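Local structure of hypoxanthine phosphoribosyltransferase (Bacillus anthracis, 3O7M) at residues 158-163 and 170-175; 131-136 and 150-155. The protein probably catalyses reversible transfer of the phosphoribosyl group of phosphoribosyl pyrophosphate to hypoxanthine, giving inosine monophosphate and pyrophosphate in purine salvage. One frame throughout, in Å; residues are numbered along the deposited sequence. Where two conformers were deposited one is given.

Contact 1: residues 158-163 and 170-175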
loop_
_atom_site.group_PDB
_atom_site.type_symbol
_atom_site.label_atom_id
_atom_site.label_comp_id
_atom_site.label_asym_id
_atom_site.label_seq_id
_atom_site.Cartn_x
_atom_site.Cartn_y
_atom_site.Cartn_z
ATOM N N TYR B 158 -0.258 -0.006 26.652
ATOM C CA TYR B 158 -1.466 0.622 26.141
ATOM C C TYR B 158 -1.305 0.973 24.669
ATOM O O TYR B 158 -1.638 2.081 24.233
ATOM C CB TYR B 158 -1.776 1.864 26.963
ATOM C CG TYR B 158 -3.193 2.379 26.839
ATOM C CD1 TYR B 158 -4.251 1.752 27.496
ATOM C CD2 TYR B 158 -3.469 3.537 26.123
ATOM C CE1 TYR B 158 -5.555 2.271 27.421
ATOM C CE2 TYR B 158 -4.737 4.034 26.039
ATOM C CZ TYR B 158 -5.781 3.400 26.668
ATOM O OH TYR B 158 -7.038 3.946 26.555
ATOM N N GLY B 159 -0.777 0.012 23.937
ATOM C CA GLY B 159 -0.554 0.128 22.493
ATOM C C GLY B 159 0.840 0.560 22.091
ATOM O O GLY B 159 1.221 0.396 20.920
ATOM N N ILE B 160 1.607 1.092 23.035
ATOM C CA ILE B 160 2.934 1.627 22.730
ATOM C C ILE B 160 3.997 0.573 22.956
ATOM O O ILE B 160 4.036 -0.088 24.007
ATOM C CB ILE B 160 3.260 2.834 23.593
ATOM C CG1 ILE B 160 2.168 3.895 23.465
ATOM C CG2 ILE B 160 4.628 3.395 23.205
ATOM C CD1 ILE B 160 2.359 5.065 24.458
ATOM N N ASP B 161 4.861 0.402 21.968
ATOM C CA ASP B 161 5.882 -0.626 22.070
ATOM C C ASP B 161 7.302 -0.169 22.320
ATOM O O ASP B 161 7.624 1.023 22.271
ATOM C CB ASP B 161 5.973 -1.375 20.734
ATOM C CG ASP B 161 6.670 -0.540 19.641
ATOM O OD1 ASP B 161 6.257 0.627 19.425
ATOM O OD2 ASP B 161 7.628 -1.053 18.996
ATOM N N CYS B 162 8.124 -1.171 22.628
ATOM C CA CYS B 162 9.573 -1.071 22.694
ATOM C C CYS B 162 10.030 -2.254 21.856
ATOM O O CYS B 162 9.909 -3.399 22.292
ATOM C CB CYS B 162 10.124 -1.229 24.108
ATOM S SG CYS B 162 11.925 -1.477 24.087
ATOM N N ALA B 163 10.512 -1.990 20.644
ATOM C CA ALA B 163 10.936 -3.053 19.747
ATOM C C ALA B 163 9.807 -4.067 19.508
ATOM O O ALA B 163 10.027 -5.264 19.560
ATOM C CB ALA B 163 12.215 -3.745 20.281
ATOM N N PRO B 170 -1.825 -3.177 30.074
ATOM C CA PRO B 170 -2.991 -2.323 30.197
ATOM C C PRO B 170 -2.706 -0.958 30.832
ATOM O O PRO B 170 -3.635 -0.143 30.979
ATOM C CB PRO B 170 -3.945 -3.156 31.062
ATOM C CG PRO B 170 -3.112 -4.106 31.752
ATOM C CD PRO B 170 -1.934 -4.395 30.891
ATOM N N PHE B 171 -1.451 -0.747 31.226
ATOM C CA PHE B 171 -1.001 0.484 31.832
ATOM C C PHE B 171 0.214 0.982 31.066
ATOM O O PHE B 171 0.712 0.290 30.179
ATOM C CB PHE B 171 -0.633 0.263 33.302
ATOM C CG PHE B 171 0.315 -0.882 33.526
ATOM C CD1 PHE B 171 1.677 -0.698 33.417
ATOM C CD2 PHE B 171 -0.158 -2.150 33.790
ATOM C CE1 PHE B 171 2.552 -1.760 33.614
ATOM C CE2 PHE B 171 0.715 -3.203 33.973
ATOM C CZ PHE B 171 2.058 -3.002 33.894
ATOM N N ILE B 172 0.628 2.211 31.365
ATOM C CA ILE B 172 1.831 2.804 30.799
ATOM C C ILE B 172 2.927 2.665 31.855
ATOM O O ILE B 172 2.719 2.980 33.046
ATOM C CB ILE B 172 1.621 4.299 30.463
ATOM C CG1 ILE B 172 0.576 4.490 29.347
ATOM C CG2 ILE B 172 2.920 4.954 30.064
ATOM C CD1 ILE B 172 1.084 4.416 27.973
ATOM N N ALA B 173 4.084 2.170 31.437
ATOM C CA ALA B 173 5.224 1.998 32.332
ATOM C C ALA B 173 6.496 2.537 31.678
ATOM O O ALA B 173 6.577 2.642 30.466
ATOM C CB ALA B 173 5.397 0.547 32.665
ATOM N N SER B 174 7.457 2.948 32.492
ATOM C CA SER B 174 8.754 3.372 31.978
ATOM C C SER B 174 9.546 2.089 31.843
ATOM O O SER B 174 9.293 1.135 32.574
ATOM C CB SER B 174 9.456 4.288 32.970
ATOM O OG SER B 174 9.486 3.673 34.238
ATOM N N VAL B 175 10.481 2.069 30.898
ATOM C CA VAL B 175 11.317 0.899 30.648
ATOM C C VAL B 175 12.793 1.281 30.666
ATOM O O VAL B 175 13.174 2.296 30.084
ATOM C CB VAL B 175 10.990 0.288 29.282
ATOM C CG1 VAL B 175 12.090 -0.677 28.852
ATOM C CG2 VAL B 175 9.635 -0.399 29.320
#

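Contact 2: residues 131-136 and 150-155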
loop_
_atom_site.group_PDB
_atom_site.type_symbol
_atom_site.label_atom_id
_atom_site.label_comp_id
_atom_site.label_asym_id
_atom_site.label_seq_id
_atom_site.Cartn_x
_atom_site.Cartn_y
_atom_site.Cartn_z
ATOM N N LEU B 131 -0.094 10.843 24.844
ATOM C CA LEU B 131 1.067 11.375 25.511
ATOM C C LEU B 131 1.692 12.509 24.698
ATOM O O LEU B 131 1.692 12.470 23.469
ATOM C CB LEU B 131 2.100 10.263 25.705
ATOM C CG LEU B 131 1.610 8.988 26.381
ATOM C CD1 LEU B 131 2.720 7.937 26.347
ATOM C CD2 LEU B 131 1.132 9.236 27.850
ATOM N N ASP B 132 2.275 13.476 25.398
ATOM C CA ASP B 132 2.893 14.640 24.763
ATOM C C ASP B 132 4.265 14.905 25.388
ATOM O O ASP B 132 4.468 14.705 26.591
ATOM C CB ASP B 132 1.973 15.852 24.948
ATOM C CG ASP B 132 2.271 17.007 23.979
ATOM O OD1 ASP B 132 2.965 16.811 22.944
ATOM O OD2 ASP B 132 1.776 18.126 24.262
ATOM N N LYS B 133 5.216 15.332 24.561
ATOM C CA LYS B 133 6.537 15.725 25.049
ATOM C C LYS B 133 6.857 17.018 24.372
ATOM O O LYS B 133 7.723 17.050 23.498
ATOM C CB LYS B 133 7.603 14.694 24.726
ATOM C CG LYS B 133 7.467 13.401 25.485
ATOM C CD LYS B 133 8.653 12.487 25.182
ATOM C CE LYS B 133 8.536 11.131 25.862
ATOM N NZ LYS B 133 9.656 10.232 25.431
ATOM N N PRO B 134 6.145 18.096 24.761
ATOM C CA PRO B 134 6.293 19.391 24.096
ATOM C C PRO B 134 7.684 20.003 24.182
ATOM O O PRO B 134 8.051 20.800 23.306
ATOM C CB PRO B 134 5.248 20.280 24.782
ATOM C CG PRO B 134 4.970 19.633 26.071
ATOM C CD PRO B 134 5.153 18.158 25.851
ATOM N N GLU B 135 8.468 19.629 25.189
ATOM C CA GLU B 135 9.820 20.157 25.289
ATOM C C GLU B 135 10.746 19.460 24.276
ATOM O O GLU B 135 11.944 19.744 24.214
ATOM C CB GLU B 135 10.368 20.106 26.735
ATOM C CG GLU B 135 9.635 21.070 27.712
ATOM C CD GLU B 135 10.501 21.599 28.879
ATOM O OE1 GLU B 135 10.051 22.545 29.579
ATOM O OE2 GLU B 135 11.633 21.103 29.097
ATOM N N ARG B 136 10.181 18.565 23.466
ATOM C CA ARG B 136 10.949 17.886 22.432
ATOM C C ARG B 136 10.559 18.357 21.024
ATOM O O ARG B 136 10.966 17.754 20.033
ATOM C CB ARG B 136 10.744 16.370 22.513
ATOM C CG ARG B 136 11.455 15.670 23.672
ATOM C CD ARG B 136 11.873 14.282 23.201
ATOM N NE ARG B 136 12.565 14.434 21.918
ATOM C CZ ARG B 136 12.817 13.465 21.043
ATOM N NH1 ARG B 136 12.459 12.208 21.287
ATOM N NH2 ARG B 136 13.438 13.776 19.906
ATOM N N ILE B 150 4.757 13.280 29.622
ATOM C CA ILE B 150 5.692 12.363 30.265
ATOM C C ILE B 150 7.111 12.876 30.121
ATOM O O ILE B 150 7.494 13.355 29.053
ATOM C CB ILE B 150 5.632 10.924 29.689
ATOM C CG1 ILE B 150 6.053 10.903 28.232
ATOM C CG2 ILE B 150 4.228 10.331 29.852
ATOM C CD1 ILE B 150 6.355 9.503 27.691
ATOM N N PRO B 151 7.894 12.773 31.200
ATOM C CA PRO B 151 9.250 13.247 31.167
ATOM C C PRO B 151 10.023 12.257 30.359
ATOM O O PRO B 151 10.110 11.093 30.739
ATOM C CB PRO B 151 9.681 13.185 32.625
ATOM C CG PRO B 151 8.920 12.068 33.192
ATOM C CD PRO B 151 7.675 11.878 32.345
ATOM N N ASP B 152 10.538 12.735 29.237
ATOM C CA ASP B 152 11.275 11.933 28.284
ATOM C C ASP B 152 12.011 10.737 28.876
ATOM O O ASP B 152 13.063 10.869 29.512
ATOM C CB ASP B 152 12.230 12.814 27.487
ATOM C CG ASP B 152 12.826 12.084 26.314
ATOM O OD1 ASP B 152 13.886 11.440 26.490
ATOM O OD2 ASP B 152 12.245 12.183 25.208
ATOM N N GLU B 153 11.402 9.578 28.675
ATOM C CA GLU B 153 11.931 8.303 29.065
ATOM C C GLU B 153 11.658 7.439 27.821
ATOM O O GLU B 153 11.473 7.937 26.709
ATOM C CB GLU B 153 11.122 7.759 30.255
ATOM C CG GLU B 153 11.236 8.554 31.566
ATOM C CD GLU B 153 10.075 8.302 32.541
ATOM O OE1 GLU B 153 10.295 7.655 33.583
ATOM O OE2 GLU B 153 8.937 8.745 32.273
ATOM N N PHE B 154 11.707 6.139 28.021
ATOM C CA PHE B 154 11.202 5.189 27.068
ATOM C C PHE B 154 9.995 4.722 27.858
ATOM O O PHE B 154 10.109 4.465 29.062
ATOM C CB PHE B 154 12.144 4.009 26.883
ATOM C CG PHE B 154 13.452 4.359 26.225
ATOM C CD1 PHE B 154 13.507 4.609 24.859
ATOM C CD2 PHE B 154 14.626 4.399 26.960
ATOM C CE1 PHE B 154 14.707 4.912 24.238
ATOM C CE2 PHE B 154 15.833 4.702 26.341
ATOM C CZ PHE B 154 15.868 4.956 24.979
ATOM N N ILE B 155 8.837 4.653 27.230
ATOM C CA ILE B 155 7.671 4.142 27.936
ATOM C C ILE B 155 7.013 3.120 27.031
ATOM O O ILE B 155 7.181 3.165 25.823
ATOM C CB ILE B 155 6.669 5.257 28.291
ATOM C CG1 ILE B 155 6.146 5.899 27.013
ATOM C CG2 ILE B 155 7.351 6.320 29.205
ATOM C CD1 ILE B 155 4.912 6.686 27.233
#

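Contact 1: residues 158-163 and 170-175
Ile172 overlaps two side chains of segment 158-163 through a single methyl group, its CD1. That methyl packs on Ile160 CD1 at 3.8 Å, and on its Tyr158 side it lies 4.0 Å from Tyr158 CB. A chi2 of -86° bends CD1 of Ile172 toward these two partners. Ile160 is extended instead, and the two isoleucines cross obliquely at their ends.

From this apolar core the contact continues over Pro170 as packing of ring against backbone, without hydrogen bonds between the segments. The Tyr158 ring, which belongs to the residue most covered by the opposing segment, approaches the backbone of Pro170 obliquely, with CD1 4.0 Å from Pro170 O. The CA atoms of Tyr158 and Pro170 are the closest such pair, 5.2 Å apart. Tyr158 N stands 3.7 Å from Phe171 O but is not hydrogen-bonded to it.

Segment 158-163 lies early in the long loop that follows strand 155-156. Pro170 and Phe171 end that loop and run into strand 172-175, the middle strand of the small antiparallel sheet beside the main phosphoribosyltransferase sheet. The chain turns at Tyr158 and Gly159, both with positive phi, and so starts the excursion that brings residues 170-172 back alongside.

With CG anti to the backbone N (chi1 -162°), the Tyr158 ring is carried toward helix 15-32, whose Leu18, Gln19 and Val22 pack against the tyrosine side chain, and its OH hydrogen-bonds with Asp53 OD2. Arg56 of the second subunit also packs on Tyr158, placing this buried corner next to a subunit interface. Ile155 of the neighbouring strand touches both Ile160 and Ile172, extending the apolar cluster into the small sheet.

Contact 2: residues 131-136 and 150-155
Lys133 reaches Asp152 in a salt bridge, NZ to OD2 at 3.2 Å. The ammonium nitrogen meets this oxygen from well above the carboxylate plane, 69° out of it. The same NZ makes a weak hydrogen bond, also 3.2 Å, to Glu153 O. Arg136 joins from a second direction through a long ion pair, NH1 to Asp152 OD2 at 3.9 Å, with its guanidinium and the carboxylate planes turned 76° apart. One carboxylate oxygen thus serves two cationic side chains. A weak backbone bond, Ile150 N to Asp132 O at 3.4 Å, ties the segments together nearer the strands.

Behind the charges, the extended aliphatic chain of Lys133 crosses Ile150. The fit is tight: Lys133 CE lies 3.3 Å from Ile150 CD1. Ile150 CG1 sits between the backbone N and the carbonyl carbon (chi1 64°), and from there it carries CD1 to the lysine, while CG2 packs 3.8 Å from Leu131 CD2. Leu131 also reaches toward Ile155 tip to tip, although the modelled distance there is too short to be trusted.

Segment 131-136 leaves the end of strand 124-132 in the main sheet; segment 150-155 follows the adjacent parallel strand 145-149. Lys133 and Arg136 both touch Asp105, in the family's phosphoribosyl pyrophosphate motif, so the contact probably borders the phosphoribosyl pyrophosphate and purine site, as in related enzymes. The lysine methylenes run from an apolar interior to a charged network at the surface. Within the two segments, electrostatics and chain packing probably position the Lys133 amine more than any straight, strong hydrogen bond.

The contacts follow one another along the chain, contact 2 closing at residue 155 and contact 1 opening at 158; their centres lie about 13 Å apart. They share a seam: Val175 N lies 3.0 Å from Phe154 O, a probable hydrogen bond that pairs segment 170-175 with segment 150-155. Packing continues along it, with Ala173 O 3.4 Å from Ile155 CB. Segment 131-136 ends a strand of the main sheet, whereas 150-155 leads into strand 155-156 of the small one. In related hypoxanthine phosphoribosyltransferases the small sheet and its loops form the hood over the purine pocket; contact 1 and segment 150-155 probably belong to it here, with contact 2 tying it to the core.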